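Local structure of L-lysine 6-monooxygenase involved in desferrioxamine biosynthesis (Erwinia amylovora CFBP1430, 5O8P) at residues 48-53 with 204-209; 54-59 with 273-278; 210-215 with 280-285; 198-203 with 226-231. The protein is a cadaverine monooxygenase that probably uses FAD and NADPH to N-hydroxylate its substrate in desferrioxamine biosynthesis. One frame throughout, in Å; residues are numbered along the deposited sequence.

Contact 1 of 4, residues 48-53 with 204-209; sequences TGMMLE and AAEIYY
Met50 and Leu52 reach from a loop onto one flank of helix 202-213, where Glu206 and Ile207 receive them. The apolar part is led by Met50, whose chain is folded twice (chi2 and chi3 both -51°), so that sulfur and methyl bend toward the helix. SD sits 3.7 Å from Ile207 CD1, and Met50 CE lies 3.9 Å from Ile207 CG1; the two side chains cross at about a right angle. Leu52 packs beside it on Glu206: its CD1 branch rests 3.8 Å from the backbone O of Glu206 and 4.0 Å from Glu206 CB, touching the helix wall rather than a side-chain end.

The polar element is the Glu206 carboxylate. Met50 CE approaches its OE1 at 3.4 Å, an ordinary contact, while the charge is met from outside the two segments: OE1 forms a salt bridge with Arg100 NH2, and OE2 accepts from Gln202 NE2. With both oxygens engaged, the buried carboxylate is held in place. Between Met50 and Leu52 the loop makes an inverse gamma turn centred on Met51, which itself faces away from the helix.

Met50 also touches FAD, and Arg100 binds NADP+. The arrangement is that of a flavoprotein monooxygenase with two dinucleotide-binding regions, the flavin-side loop abutting the helix that follows the glycine-rich turn of what is, by fold and family, probably the NADP-binding domain.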
# COMPACT_ATOMS: atom_id res chain seq x y z
N THR B 48 -15.04 1.09 -26.15
CA THR B 48 -13.83 0.46 -26.73
C THR B 48 -12.78 1.45 -27.23
O THR B 48 -11.63 1.06 -27.46
CB THR B 48 -14.18 -0.49 -27.90
OG1 THR B 48 -14.86 0.24 -28.93
CG2 THR B 48 -15.04 -1.65 -27.42
N GLY B 49 -13.15 2.72 -27.38
CA GLY B 49 -12.17 3.79 -27.65
C GLY B 49 -11.25 4.11 -26.49
O GLY B 49 -10.16 4.62 -26.69
N MET B 50 -11.70 3.83 -25.27
CA MET B 50 -10.96 4.04 -24.03
C MET B 50 -10.46 2.75 -23.40
O MET B 50 -10.04 2.76 -22.24
CB MET B 50 -11.88 4.76 -23.03
CG MET B 50 -12.04 6.25 -23.26
SD MET B 50 -10.46 7.09 -23.42
CE MET B 50 -9.57 6.51 -21.97
N MET B 51 -10.47 1.65 -24.14
CA MET B 51 -10.16 0.36 -23.56
C MET B 51 -8.68 0.06 -23.69
O MET B 51 -8.26 -0.78 -24.48
CB MET B 51 -11.01 -0.74 -24.20
CG MET B 51 -10.88 -2.10 -23.52
SD MET B 51 -12.29 -3.11 -23.99
CE MET B 51 -11.74 -3.86 -25.53
N LEU B 52 -7.90 0.79 -22.90
CA LEU B 52 -6.46 0.72 -22.89
C LEU B 52 -6.05 -0.51 -22.10
O LEU B 52 -6.73 -0.87 -21.12
CB LEU B 52 -5.86 1.96 -22.21
CG LEU B 52 -6.25 3.34 -22.74
CD1 LEU B 52 -5.84 4.46 -21.80
CD2 LEU B 52 -5.60 3.56 -24.08
N GLU B 53 -4.95 -1.14 -22.48
CA GLU B 53 -4.42 -2.33 -21.79
C GLU B 53 -4.28 -2.16 -20.28
O GLU B 53 -4.56 -3.08 -19.51
CB GLU B 53 -3.07 -2.75 -22.38
CG GLU B 53 -2.31 -3.77 -21.55
CD GLU B 53 -1.07 -4.31 -22.23
OE1 GLU B 53 -1.17 -4.77 -23.40
OE2 GLU B 53 0.01 -4.29 -21.60
N ALA B 204 -9.54 11.79 -19.51
CA ALA B 204 -8.45 12.72 -19.77
C ALA B 204 -7.14 12.22 -19.18
O ALA B 204 -6.12 12.16 -19.86
CB ALA B 204 -8.78 14.10 -19.21
N ALA B 205 -7.19 11.86 -17.90
CA ALA B 205 -5.99 11.43 -17.20
C ALA B 205 -5.42 10.14 -17.78
O ALA B 205 -4.21 10.04 -17.96
CB ALA B 205 -6.27 11.27 -15.72
N GLU B 206 -6.28 9.17 -18.07
CA GLU B 206 -5.84 7.90 -18.65
C GLU B 206 -5.16 8.10 -19.98
O GLU B 206 -4.13 7.47 -20.25
CB GLU B 206 -7.00 6.95 -18.83
CG GLU B 206 -7.44 6.32 -17.53
CD GLU B 206 -8.72 5.52 -17.64
OE1 GLU B 206 -9.35 5.50 -18.72
OE2 GLU B 206 -9.09 4.88 -16.62
N ILE B 207 -5.74 8.98 -20.80
CA ILE B 207 -5.17 9.35 -22.08
C ILE B 207 -3.85 10.07 -21.88
O ILE B 207 -2.87 9.71 -22.51
CB ILE B 207 -6.15 10.23 -22.91
CG1 ILE B 207 -7.28 9.37 -23.44
CG2 ILE B 207 -5.45 10.95 -24.06
CD1 ILE B 207 -8.42 10.13 -24.06
N TYR B 208 -3.83 11.08 -21.01
CA TYR B 208 -2.60 11.83 -20.74
C TYR B 208 -1.46 10.91 -20.31
O TYR B 208 -0.35 11.03 -20.80
CB TYR B 208 -2.81 12.93 -19.69
CG TYR B 208 -1.65 13.89 -19.65
CD1 TYR B 208 -0.56 13.66 -18.82
CD2 TYR B 208 -1.63 15.00 -20.48
CE1 TYR B 208 0.50 14.54 -18.78
CE2 TYR B 208 -0.56 15.89 -20.48
CZ TYR B 208 0.51 15.66 -19.62
OH TYR B 208 1.56 16.55 -19.62
N TYR B 209 -1.76 9.98 -19.41
CA TYR B 209 -0.78 8.99 -19.00
C TYR B 209 -0.32 8.11 -20.16
O TYR B 209 0.86 7.79 -20.29
CB TYR B 209 -1.35 8.13 -17.86
CG TYR B 209 -0.32 7.22 -17.25
CD1 TYR B 209 0.57 7.69 -16.29
CD2 TYR B 209 -0.21 5.90 -17.66
CE1 TYR B 209 1.53 6.86 -15.74
CE2 TYR B 209 0.75 5.07 -17.11
CZ TYR B 209 1.61 5.56 -16.16
OH TYR B 209 2.54 4.73 -15.62

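Contact 2 of 4, residues 54-59 with 273-278; sequences SAHLQT and GINSSL. With FAD (flavin-adenine dinucleotide), chain C.
At the flavin site, His56, on the short strand 56-57, and Gln58, at the corner after it, face Asn275, the N-cap residue of helix 276-290. Gln58 ties this corner to the cofactor through its backbone: its N donates to FAD O4 over 3.1 Å, and the bond is fairly straight, with an N-H...O angle of 158°. Leu57 packs its CD2 branch near the same carbonyl oxygen, at the pyrimidine end of the isoalloxazine.

The Gln58 side chain turns back instead of reaching out. A bend at chi2 (-48°) lets NE2 make a weak hydrogen bond to the backbone O of His56, 3.0 Å away, and leaves OE1 on the Asn275 side. The modelled approach of OE1 to Asn275 is too close to be trusted. The more reliable touch is at the imidazole: Asn275 ND2 lies in the His56 ring plane, at its edge, 3.7 Å from NE2, with amide and ring planes 78° apart. That is proximity and not a bond.

Strand 56-57 is held beside strand 97-99 by a backbone pairing of Leu57 with Leu98. On the far side of Asn275, its N donates to Gln202 OE1 of helix 202-213, and Leu278 packs on Gln202 and Ala205, laying the start of helix 276-290 against helix 202-213.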
# COMPACT_ATOMS: atom_id res chain seq x y z
N SER B 54 -3.83 -0.98 -19.86
CA SER B 54 -3.59 -0.72 -18.45
C SER B 54 -4.84 -0.29 -17.69
O SER B 54 -4.81 -0.26 -16.47
CB SER B 54 -2.51 0.36 -18.30
OG SER B 54 -3.01 1.62 -18.70
N ALA B 55 -5.91 0.07 -18.38
CA ALA B 55 -7.10 0.66 -17.75
C ALA B 55 -7.93 -0.32 -16.91
O ALA B 55 -8.29 -1.39 -17.41
CB ALA B 55 -7.99 1.28 -18.82
N HIS B 56 -8.22 0.04 -15.66
CA HIS B 56 -9.14 -0.72 -14.78
C HIS B 56 -10.44 0.01 -14.57
O HIS B 56 -10.54 1.20 -14.81
CB HIS B 56 -8.57 -1.04 -13.38
CG HIS B 56 -7.61 -0.03 -12.86
ND1 HIS B 56 -6.27 -0.11 -13.11
CD2 HIS B 56 -7.79 1.04 -12.05
CE1 HIS B 56 -5.65 0.90 -12.52
NE2 HIS B 56 -6.55 1.62 -11.87
N LEU B 57 -11.43 -0.72 -14.06
CA LEU B 57 -12.61 -0.10 -13.49
C LEU B 57 -12.27 0.61 -12.18
O LEU B 57 -11.29 0.25 -11.49
CB LEU B 57 -13.69 -1.14 -13.20
CG LEU B 57 -14.26 -1.99 -14.33
CD1 LEU B 57 -15.14 -3.08 -13.75
CD2 LEU B 57 -15.05 -1.14 -15.29
N GLN B 58 -13.10 1.57 -11.81
CA GLN B 58 -12.88 2.38 -10.61
C GLN B 58 -13.66 1.83 -9.42
O GLN B 58 -13.89 2.52 -8.43
CB GLN B 58 -13.31 3.83 -10.89
CG GLN B 58 -12.58 4.52 -12.03
CD GLN B 58 -11.08 4.34 -11.96
OE1 GLN B 58 -10.38 5.05 -11.23
NE2 GLN B 58 -10.58 3.36 -12.68
N THR B 59 -14.02 0.55 -9.51
CA THR B 59 -15.12 -0.02 -8.76
C THR B 59 -14.79 -1.51 -8.54
O THR B 59 -14.39 -2.21 -9.50
CB THR B 59 -16.42 0.25 -9.56
OG1 THR B 59 -17.44 0.68 -8.67
CG2 THR B 59 -16.90 -0.96 -10.43
N GLY B 273 -14.02 12.70 -10.67
CA GLY B 273 -12.60 12.82 -10.32
C GLY B 273 -11.69 11.82 -11.02
O GLY B 273 -12.16 10.87 -11.64
N ILE B 274 -10.39 12.04 -10.87
CA ILE B 274 -9.37 11.10 -11.34
C ILE B 274 -8.99 10.15 -10.20
O ILE B 274 -8.93 10.55 -9.05
CB ILE B 274 -8.11 11.83 -11.81
CG1 ILE B 274 -8.43 12.91 -12.84
CG2 ILE B 274 -7.11 10.85 -12.40
CD1 ILE B 274 -7.33 13.93 -13.02
N ASN B 275 -8.71 8.90 -10.53
CA ASN B 275 -8.31 7.92 -9.52
C ASN B 275 -6.96 8.40 -8.95
O ASN B 275 -6.05 8.72 -9.71
CB ASN B 275 -8.32 6.51 -10.13
CG ASN B 275 -7.35 5.54 -9.48
OD1 ASN B 275 -7.39 5.31 -8.29
ND2 ASN B 275 -6.48 4.94 -10.28
N SER B 276 -6.87 8.50 -7.62
CA SER B 276 -5.70 9.10 -6.97
C SER B 276 -4.39 8.40 -7.33
O SER B 276 -3.39 9.07 -7.49
CB SER B 276 -5.89 9.21 -5.46
OG SER B 276 -6.16 7.95 -4.88
N SER B 277 -4.40 7.08 -7.48
CA SER B 277 -3.22 6.35 -7.94
C SER B 277 -2.69 6.86 -9.27
O SER B 277 -1.47 6.92 -9.48
CB SER B 277 -3.54 4.87 -8.12
OG SER B 277 -3.76 4.26 -6.86
N LEU B 278 -3.62 7.20 -10.17
CA LEU B 278 -3.27 7.65 -11.51
C LEU B 278 -2.69 9.05 -11.48
O LEU B 278 -1.68 9.29 -12.12
CB LEU B 278 -4.49 7.60 -12.44
CG LEU B 278 -4.30 7.98 -13.91
CD1 LEU B 278 -3.24 7.10 -14.57
CD2 LEU B 278 -5.63 7.88 -14.66
PA FAD C . -24.37 2.67 -22.55
O1A FAD C . -23.07 2.03 -23.01
O2A FAD C . -24.63 4.12 -22.88
O5B FAD C . -25.54 1.74 -23.17
C5B FAD C . -26.57 2.26 -24.02
C4B FAD C . -26.95 1.31 -25.14
O4B FAD C . -28.23 1.68 -25.66
C3B FAD C . -25.98 1.38 -26.32
O3B FAD C . -25.63 0.04 -26.71
C2B FAD C . -26.73 2.16 -27.40
O2B FAD C . -26.39 1.78 -28.74
C1B FAD C . -28.17 1.81 -27.09
N9A FAD C . -29.20 2.74 -27.64
C8A FAD C . -29.27 4.08 -27.54
N7A FAD C . -30.38 4.55 -28.18
C5A FAD C . -31.03 3.49 -28.70
C6A FAD C . -32.27 3.25 -29.50
N6A FAD C . -33.06 4.28 -29.89
N1A FAD C . -32.58 1.97 -29.83
C2A FAD C . -31.80 0.92 -29.46
N3A FAD C . -30.67 1.07 -28.74
C4A FAD C . -30.25 2.30 -28.34
N1 FAD C . -18.65 3.73 -14.10
C2 FAD C . -18.24 2.94 -13.08
O2 FAD C . -19.00 2.80 -12.10
N3 FAD C . -17.04 2.30 -13.09
C4 FAD C . -16.19 2.41 -14.13
O4 FAD C . -15.09 1.82 -14.11
C4X FAD C . -16.57 3.26 -15.28
N5 FAD C . -15.75 3.41 -16.35
C5X FAD C . -16.13 4.20 -17.39
C6 FAD C . -15.25 4.32 -18.46
C7 FAD C . -15.56 5.11 -19.57
C7M FAD C . -14.59 5.23 -20.72
C8 FAD C . -16.87 5.83 -19.60
C8M FAD C . -17.24 6.69 -20.78
C9 FAD C . -17.76 5.71 -18.52
C9A FAD C . -17.45 4.92 -17.40
N10 FAD C . -18.33 4.77 -16.28
C10 FAD C . -17.89 3.94 -15.21
C1' FAD C . -19.67 5.42 -16.17
C2' FAD C . -20.82 4.50 -16.65
O2' FAD C . -20.68 3.18 -16.09
C3' FAD C . -20.93 4.40 -18.19
O3' FAD C . -21.18 5.69 -18.76
C4' FAD C . -22.04 3.44 -18.65
O4' FAD C . -21.72 2.94 -19.95
C5' FAD C . -23.41 4.10 -18.71
O5' FAD C . -24.42 3.10 -18.62
P FAD C . -25.48 2.90 -19.80
O1P FAD C . -26.36 1.72 -19.44
O2P FAD C . -26.09 4.26 -19.97
O3P FAD C . -24.42 2.45 -20.94

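Contact 3 of 4, residues 210-215 with 280-285; sequences DLLTDI and NAIYDL
No ring of residues 210-215 or 280-285 enters the interface where Leu212 meets Leu285. Tyr283 turns away from helix 202-213, and its ring makes an edge-to-face pair with Phe424 of the fourth subunit, while its OH is hydrogen-bonded to Ser89 OG of the second subunit. The Tyr209 ring, one turn back on the other helix, flanks the leucine pair and lies against Leu285, Ile282 and Ala281, with its CE1 3.7 Å from Leu285 CD2.

The contact rests on a leucine pair meeting tip to tip. Both side chains have the same form: CG trans to the backbone N, with chi1 -177° in Leu212 and -169° in Leu285, which sends each straight out from its helix. Leu285 CD2 lies 3.8 Å from Leu212 CG, and in return Leu212 CD2 comes within 4.0 Å of Leu285 CB, so each branch slides past the end of the other. The same Leu212 CD2 also approaches the backbone O of Ile282 at 4.0 Å, with the Ile282 methyl CG2 a little further off at 4.4 Å.

Thr213 adds a smaller touch at the exposed margin, where Leu285 also packs on Glu53 of the second subunit. Thr213 OG1 is 3.9 Å from Leu285 CD2, a van der Waals touch; the hydroxyl's polar partner is Tyr209 O, one turn earlier.

Lys289 NZ, further along helix 276-290, also reaches Thr213 O. Beneath the pair runs strand 221-225: Leu212 packs on Leu222 and Ile282 on Trp224, so both helices lean on it, while helix 182-190 borders helix 202-213 through Leu211.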
# COMPACT_ATOMS: atom_id res chain seq x y z
N ASP B 210 -1.27 7.70 -21.01
CA ASP B 210 -0.98 6.82 -22.15
C ASP B 210 0.00 7.49 -23.10
O ASP B 210 0.98 6.88 -23.51
CB ASP B 210 -2.28 6.47 -22.89
CG ASP B 210 -2.15 5.23 -23.75
OD1 ASP B 210 -1.86 4.15 -23.20
OD2 ASP B 210 -2.41 5.32 -24.98
N LEU B 211 -0.27 8.76 -23.42
CA LEU B 211 0.57 9.54 -24.32
C LEU B 211 1.92 9.90 -23.69
O LEU B 211 2.94 9.87 -24.37
CB LEU B 211 -0.15 10.83 -24.78
CG LEU B 211 -1.40 10.60 -25.64
CD1 LEU B 211 -2.18 11.89 -25.84
CD2 LEU B 211 -1.03 9.99 -26.97
N LEU B 212 1.91 10.23 -22.39
CA LEU B 212 3.14 10.57 -21.65
C LEU B 212 4.14 9.41 -21.66
O LEU B 212 5.35 9.63 -21.72
CB LEU B 212 2.82 10.96 -20.21
CG LEU B 212 4.00 11.41 -19.32
CD1 LEU B 212 4.76 12.57 -19.93
CD2 LEU B 212 3.50 11.79 -17.93
N THR B 213 3.63 8.19 -21.61
CA THR B 213 4.44 6.98 -21.72
C THR B 213 5.34 6.99 -22.95
O THR B 213 6.49 6.59 -22.86
CB THR B 213 3.53 5.74 -21.73
OG1 THR B 213 2.85 5.64 -20.46
CG2 THR B 213 4.30 4.46 -22.00
N ASP B 214 4.85 7.48 -24.09
CA ASP B 214 5.61 7.48 -25.34
C ASP B 214 6.13 8.87 -25.75
O ASP B 214 6.47 9.09 -26.92
CB ASP B 214 4.76 6.89 -26.47
CG ASP B 214 4.24 5.50 -26.15
OD1 ASP B 214 4.92 4.72 -25.45
OD2 ASP B 214 3.13 5.18 -26.63
N ILE B 215 6.23 9.81 -24.81
CA ILE B 215 6.68 11.16 -25.16
C ILE B 215 8.13 11.15 -25.62
O ILE B 215 8.48 11.87 -26.52
CB ILE B 215 6.43 12.18 -24.01
CG1 ILE B 215 6.51 13.61 -24.53
CG2 ILE B 215 7.38 11.98 -22.84
CD1 ILE B 215 6.10 14.64 -23.48
N ASN B 280 -1.05 10.38 -9.07
CA ASN B 280 0.29 10.16 -8.56
C ASN B 280 1.20 9.44 -9.54
O ASN B 280 2.40 9.71 -9.57
CB ASN B 280 0.24 9.36 -7.27
CG ASN B 280 -0.34 10.16 -6.11
OD1 ASN B 280 -0.50 11.39 -6.17
ND2 ASN B 280 -0.64 9.45 -5.03
N ALA B 281 0.66 8.52 -10.33
CA ALA B 281 1.46 7.84 -11.37
C ALA B 281 1.90 8.80 -12.47
O ALA B 281 3.01 8.65 -13.01
CB ALA B 281 0.69 6.69 -11.96
N ILE B 282 1.05 9.77 -12.79
CA ILE B 282 1.37 10.83 -13.74
C ILE B 282 2.48 11.73 -13.20
O ILE B 282 3.41 12.04 -13.92
CB ILE B 282 0.13 11.68 -14.09
CG1 ILE B 282 -0.86 10.86 -14.90
CG2 ILE B 282 0.51 12.93 -14.89
CD1 ILE B 282 -2.23 11.50 -15.01
N TYR B 283 2.40 12.15 -11.94
CA TYR B 283 3.48 12.95 -11.33
C TYR B 283 4.78 12.16 -11.33
O TYR B 283 5.81 12.68 -11.74
CB TYR B 283 3.17 13.43 -9.91
CG TYR B 283 4.19 14.40 -9.41
CD1 TYR B 283 4.05 15.76 -9.68
CD2 TYR B 283 5.32 13.98 -8.71
CE1 TYR B 283 5.02 16.68 -9.25
CE2 TYR B 283 6.29 14.89 -8.28
CZ TYR B 283 6.13 16.24 -8.55
OH TYR B 283 7.07 17.19 -8.15
N ASP B 284 4.71 10.91 -10.90
CA ASP B 284 5.90 10.05 -10.86
C ASP B 284 6.50 9.84 -12.25
O ASP B 284 7.71 9.74 -12.38
CB ASP B 284 5.60 8.70 -10.16
CG ASP B 284 5.52 8.82 -8.62
OD1 ASP B 284 5.54 9.96 -8.08
OD2 ASP B 284 5.45 7.77 -7.95
N LEU B 285 5.67 9.78 -13.29
CA LEU B 285 6.17 9.59 -14.65
C LEU B 285 6.76 10.87 -15.22
O LEU B 285 7.79 10.81 -15.88
CB LEU B 285 5.10 9.02 -15.58
CG LEU B 285 5.60 8.55 -16.95
CD1 LEU B 285 6.70 7.50 -16.85
CD2 LEU B 285 4.43 8.01 -17.76

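Contact 4 of 4, residues 198-203 with 226-231; sequences LGSGQS and TRAPRF
Ser200 fits closely against Thr226 and Ala228, and this is the dense half of the contact. Ser200 CB lies 3.7 Å from Ala228 CB and beside Thr226 OG1, so the serine is packed through its methylene. The threonine hydroxyl is occupied on its own side: with OG1 trans to the backbone N (chi1 173°) it points along the chain and accepts from Ala228 N, 2.9 Å away at an N-H...O angle of 141°. This ST turn curls the loop so that the alanine methyl faces Ser200. Behind, the backbones come together, with Gly199 CA 4.8 Å from Thr226 CA and Gly199 O 4.0 Å from Thr226 CB; Gly199 O is also bonded to Trp224 NE1.

Here the chain leaves strand 194-198 and turns into helix 202-213, with Gly201 as N-cap. Gly199, Gly201 and Ala204 are spaced as in the GxGxxA pattern, consistent with a Rossmann-type NADP-binding turn. Gly199 turns the chain at a positive phi (130°), a conformation that glycine readily adopts. Ser200, Ser203 and Arg227 bind NADP+, which is absent from this chain, as do the nearby Tyr232 and Lys272.

The loose, solvent side belongs to Arg227, which is exposed, its end leading away from residues 198-203 to a salt bridge with Glu304. Further on, the loop faces the fourth subunit: Arg230 pairs with Glu235 of that subunit, and the buried Phe231 packs on its Leu239. The Phe231 ring swings back toward the glycine turn but approaches no closer than 5.4 Å, meeting Trp224 instead.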
# COMPACT_ATOMS: atom_id res chain seq x y z
N LEU B 198 -7.80 18.13 -23.42
CA LEU B 198 -8.65 19.16 -22.87
C LEU B 198 -9.75 18.47 -22.05
O LEU B 198 -10.49 17.66 -22.58
CB LEU B 198 -9.19 19.98 -24.03
CG LEU B 198 -9.56 21.42 -23.70
CD1 LEU B 198 -9.33 22.31 -24.91
CD2 LEU B 198 -11.01 21.52 -23.23
N GLY B 199 -9.82 18.77 -20.75
CA GLY B 199 -10.76 18.11 -19.82
C GLY B 199 -10.11 17.58 -18.55
O GLY B 199 -8.91 17.33 -18.53
N SER B 200 -10.91 17.40 -17.50
CA SER B 200 -10.42 17.14 -16.14
C SER B 200 -10.54 15.67 -15.63
O SER B 200 -9.93 15.32 -14.64
CB SER B 200 -11.19 18.04 -15.16
OG SER B 200 -12.49 17.53 -14.88
N GLY B 201 -11.36 14.85 -16.27
CA GLY B 201 -11.78 13.59 -15.71
C GLY B 201 -10.85 12.40 -15.80
O GLY B 201 -9.71 12.54 -16.19
N GLN B 202 -11.38 11.23 -15.47
CA GLN B 202 -10.64 9.97 -15.50
C GLN B 202 -10.17 9.66 -16.91
O GLN B 202 -9.05 9.17 -17.08
CB GLN B 202 -11.49 8.82 -14.96
CG GLN B 202 -10.84 7.44 -14.93
CD GLN B 202 -9.67 7.34 -13.97
OE1 GLN B 202 -9.53 8.14 -13.06
NE2 GLN B 202 -8.82 6.35 -14.18
N SER B 203 -11.00 9.93 -17.91
CA SER B 203 -10.64 9.64 -19.32
C SER B 203 -9.46 10.48 -19.77
O SER B 203 -8.50 9.95 -20.31
CB SER B 203 -11.83 9.84 -20.25
OG SER B 203 -12.73 8.76 -20.11
N THR B 226 -7.43 22.21 -18.35
CA THR B 226 -8.72 21.89 -17.72
C THR B 226 -9.39 23.13 -17.16
O THR B 226 -8.72 24.07 -16.74
CB THR B 226 -8.58 20.81 -16.61
OG1 THR B 226 -9.83 20.67 -15.94
CG2 THR B 226 -7.50 21.19 -15.58
N ARG B 227 -10.73 23.13 -17.18
CA ARG B 227 -11.51 24.19 -16.52
C ARG B 227 -11.50 24.01 -15.00
O ARG B 227 -11.64 24.98 -14.26
CB ARG B 227 -12.97 24.22 -17.03
CG ARG B 227 -13.76 25.44 -16.55
CD ARG B 227 -15.18 25.09 -16.11
NE ARG B 227 -16.01 24.73 -17.26
CZ ARG B 227 -16.72 25.58 -18.01
NH1 ARG B 227 -16.72 26.89 -17.76
NH2 ARG B 227 -17.43 25.12 -19.03
N ALA B 228 -11.34 22.76 -14.55
CA ALA B 228 -11.30 22.43 -13.13
C ALA B 228 -10.24 23.24 -12.39
O ALA B 228 -9.18 23.52 -12.96
CB ALA B 228 -11.04 20.94 -12.94
N PRO B 229 -10.51 23.60 -11.12
CA PRO B 229 -9.54 24.38 -10.33
C PRO B 229 -8.23 23.63 -10.03
O PRO B 229 -7.18 24.25 -9.92
CB PRO B 229 -10.32 24.69 -9.04
CG PRO B 229 -11.30 23.57 -8.92
CD PRO B 229 -11.72 23.26 -10.33
N ARG B 230 -8.31 22.31 -9.89
CA ARG B 230 -7.16 21.44 -9.69
C ARG B 230 -7.40 20.18 -10.49
O ARG B 230 -8.47 20.01 -11.08
CB ARG B 230 -7.04 21.06 -8.22
CG ARG B 230 -6.80 22.22 -7.26
CD ARG B 230 -7.26 21.94 -5.83
NE ARG B 230 -8.71 22.02 -5.76
CZ ARG B 230 -9.54 21.03 -5.42
NH1 ARG B 230 -9.08 19.83 -5.08
NH2 ARG B 230 -10.85 21.25 -5.44
N PHE B 231 -6.41 19.29 -10.52
CA PHE B 231 -6.59 17.93 -11.03
C PHE B 231 -7.08 17.08 -9.86
O PHE B 231 -6.32 16.28 -9.30
CB PHE B 231 -5.29 17.39 -11.65
CG PHE B 231 -4.80 18.22 -12.80
CD1 PHE B 231 -5.27 18.02 -14.08
CD2 PHE B 231 -3.89 19.24 -12.58
CE1 PHE B 231 -4.83 18.80 -15.13
CE2 PHE B 231 -3.44 20.03 -13.63
CZ PHE B 231 -3.91 19.81 -14.91

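Overall arrangement
Helix 202-213 runs through three of the four: contact 4 lies at its glycine-rich start, contact 1 along its middle and contact 3 at its far end. Helix 276-290 joins contacts 2 and 3. The centres of contacts 1 and 2 are 10 Å apart, bridged by Ala205 CB against Ile274 CG2 at 3.4 Å. Contacts 1 and 2 border the flavin; contact 4 holds NADP+-site residues, and its Ser203 also touches FAD, though Gly199 is about 13 Å from it. Contact 3 lies furthest from the chain centre, its own centre about 25 Å away; its Ile282 side chain is about 11 Å from that of Gln58.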